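Long-range contact in effector protein Lem4 (lpg1101) (Legionella pneumophila subsp. pneumophila, PDB 6CDW), which binds magnesium through a haloacid dehalogenase-like domain, probably a phosphatase, and may also associate with small GTPases: residues 17-22 against 148-153. The protein carries 1 engineered substitution. Residues are numbered along the deposited sequence; the frame is centred on the assembly and turned at random.
Sequences KNIVYL and GFRLIC
Arg150 lies alongside Ile19 and runs back toward Lys17. A bend at chi2 (-61°) turns the chain toward the N-terminal end of residues 17-22 and brings one face of the guanidinium, off-centre, against CD1 of Ile19, 3.8 Å from NE of Arg150. NH1 of Arg150 then bonds Lys17 O at 2.9 Å from above the carbonyl plane, and also the Phe149 carbonyl oxygen of its own strand. That oxygen takes a second hydrogen bond from Ile19 N. The other guanidinium nitrogens are held by Glu140, in a salt bridge with NE, and by Leu146 O, bonded to NH2. Glu140 is also hydrogen-bonded to the hydroxyl of Tyr21, whose CE2 rests 4.0 Å from CD of Arg150 and whose ring has CG2 of Ile19 over its centre. Strands 19-23 and 150-153 are parallel neighbours, 19-23 in the middle of a five-stranded sheet of order 3-2-1-4-5, the Rossmann-like core of the haloacid dehalogenase superfamily, here in the N-terminal part of the effector. At their C-terminal ends lie Asn23, the last residue of its strand, and Asp154, which bind magnesium together with Asp25 and Asp155. Between the strands, Tyr21 N reaches Leu151 O at 2.8 Å and Cys153 N reaches Tyr21 O at 3.1 Å. On the face opposite Arg150, Val20 CG1 meets Leu151 CD2 at 3.9 Å, under helix 188-198; farther along, CD2 of Leu22 comes within 4.0 Å of CB of Cys153. At the entry to the strands, Asn18 offers an in-plane lone pair of OD1 to Phe149 N (3.1 Å), while ND2 of Asn18 donates to Gln87 O, fixing the amide's flip.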
loop_
_atom_site.group_PDB
_atom_site.type_symbol
_atom_site.label_atom_id
_atom_site.label_comp_id
_atom_site.label_asym_id
_atom_site.label_seq_id
_atom_site.Cartn_x
_atom_site.Cartn_y
_atom_site.Cartn_z
ATOM N N LYS A 17 11.840 -2.227 11.773
ATOM C CA LYS A 17 12.320 -0.867 12.006
ATOM C C LYS A 17 11.928 0.134 10.916
ATOM O O LYS A 17 11.904 1.340 11.193
ATOM C CB LYS A 17 13.857 -0.852 12.124
ATOM C CG LYS A 17 14.350 -1.169 13.489
ATOM C CD LYS A 17 15.847 -0.853 13.651
ATOM C CE LYS A 17 16.598 -1.987 14.353
ATOM N NZ LYS A 17 17.949 -1.575 14.861
ATOM N N ASN A 18 11.662 -0.326 9.692
ATOM C CA ASN A 18 11.460 0.537 8.535
ATOM C C ASN A 18 10.162 0.122 7.849
ATOM O O ASN A 18 10.019 -1.035 7.450
ATOM C CB ASN A 18 12.628 0.424 7.549
ATOM C CG ASN A 18 13.965 0.688 8.193
ATOM O OD1 ASN A 18 14.165 1.754 8.793
ATOM N ND2 ASN A 18 14.901 -0.282 8.082
ATOM N N ILE A 19 9.221 1.052 7.706
ATOM C CA ILE A 19 7.893 0.722 7.179
ATOM C C ILE A 19 7.510 1.688 6.066
ATOM O O ILE A 19 7.747 2.901 6.159
ATOM C CB ILE A 19 6.818 0.747 8.276
ATOM C CG1 ILE A 19 7.218 -0.161 9.438
ATOM C CG2 ILE A 19 5.445 0.322 7.693
ATOM C CD1 ILE A 19 6.263 -0.034 10.631
ATOM N N VAL A 20 6.892 1.141 5.020
ATOM C CA VAL A 20 6.399 1.906 3.887
ATOM C C VAL A 20 4.872 1.776 3.928
ATOM O O VAL A 20 4.329 0.672 3.781
ATOM C CB VAL A 20 6.994 1.404 2.557
ATOM C CG1 VAL A 20 6.360 2.126 1.430
ATOM C CG2 VAL A 20 8.527 1.614 2.512
ATOM N N TYR A 21 4.187 2.887 4.202
ATOM C CA TYR A 21 2.729 2.936 4.258
ATOM C C TYR A 21 2.203 3.509 2.947
ATOM O O TYR A 21 2.496 4.667 2.616
ATOM C CB TYR A 21 2.256 3.832 5.403
ATOM C CG TYR A 21 2.447 3.313 6.820
ATOM C CD1 TYR A 21 1.641 2.294 7.325
ATOM C CD2 TYR A 21 3.413 3.869 7.659
ATOM C CE1 TYR A 21 1.783 1.824 8.628
ATOM C CE2 TYR A 21 3.557 3.425 8.984
ATOM C CZ TYR A 21 2.758 2.399 9.452
ATOM O OH TYR A 21 2.896 1.969 10.760
ATOM N N LEU A 22 1.393 2.730 2.230
ATOM C CA LEU A 22 0.925 3.101 0.896
ATOM C C LEU A 22 -0.601 3.081 0.900
ATOM O O LEU A 22 -1.206 2.067 1.260
ATOM C CB LEU A 22 1.456 2.143 -0.173
ATOM C CG LEU A 22 2.978 1.937 -0.228
ATOM C CD1 LEU A 22 3.365 0.902 -1.258
ATOM C CD2 LEU A 22 3.656 3.255 -0.516
ATOM N N GLY A 148 12.289 4.153 13.395
ATOM C CA GLY A 148 13.140 4.030 12.208
ATOM C C GLY A 148 12.542 4.835 11.052
ATOM O O GLY A 148 11.835 5.823 11.269
ATOM N N PHE A 149 12.843 4.386 9.834
ATOM C CA PHE A 149 12.459 5.107 8.628
ATOM C C PHE A 149 10.982 4.880 8.325
ATOM O O PHE A 149 10.479 3.758 8.443
ATOM C CB PHE A 149 13.321 4.648 7.445
ATOM C CG PHE A 149 12.941 5.283 6.123
ATOM C CD1 PHE A 149 13.358 6.563 5.805
ATOM C CD2 PHE A 149 12.153 4.603 5.209
ATOM C CE1 PHE A 149 13.026 7.144 4.581
ATOM C CE2 PHE A 149 11.794 5.194 3.974
ATOM C CZ PHE A 149 12.239 6.459 3.663
ATOM N N ARG A 150 10.278 5.955 7.958
ATOM C CA ARG A 150 8.866 5.864 7.558
ATOM C C ARG A 150 8.659 6.593 6.232
ATOM O O ARG A 150 9.024 7.771 6.096
ATOM C CB ARG A 150 7.916 6.462 8.613
ATOM C CG ARG A 150 7.849 5.742 9.961
ATOM C CD ARG A 150 7.360 4.298 9.813
ATOM N NE ARG A 150 7.317 3.607 11.123
ATOM C CZ ARG A 150 8.363 3.013 11.706
ATOM N NH1 ARG A 150 9.562 2.988 11.121
ATOM N NH2 ARG A 150 8.209 2.408 12.875
ATOM N N LEU A 151 8.042 5.903 5.267
ATOM C CA LEU A 151 7.593 6.508 4.015
ATOM C C LEU A 151 6.073 6.428 3.948
ATOM O O LEU A 151 5.498 5.367 4.212
ATOM C CB LEU A 151 8.225 5.788 2.807
ATOM C CG LEU A 151 7.783 6.165 1.392
ATOM C CD1 LEU A 151 8.104 7.619 1.087
ATOM C CD2 LEU A 151 8.472 5.230 0.375
ATOM N N ILE A 152 5.422 7.542 3.614
ATOM C CA ILE A 152 3.961 7.584 3.457
ATOM C C ILE A 152 3.629 8.174 2.096
ATOM O O ILE A 152 4.074 9.281 1.775
ATOM C CB ILE A 152 3.292 8.407 4.580
ATOM C CG1 ILE A 152 3.560 7.734 5.931
ATOM C CG2 ILE A 152 1.751 8.602 4.316
ATOM C CD1 ILE A 152 3.265 8.600 7.116
ATOM N N CYS A 153 2.838 7.451 1.301
ATOM C CA CYS A 153 2.334 7.962 0.023
ATOM C C CYS A 153 0.805 7.898 -0.021
ATOM O O CYS A 153 0.224 6.833 0.227
ATOM C CB CYS A 153 2.920 7.161 -1.156
ATOM S SG CYS A 153 4.732 7.273 -1.226
#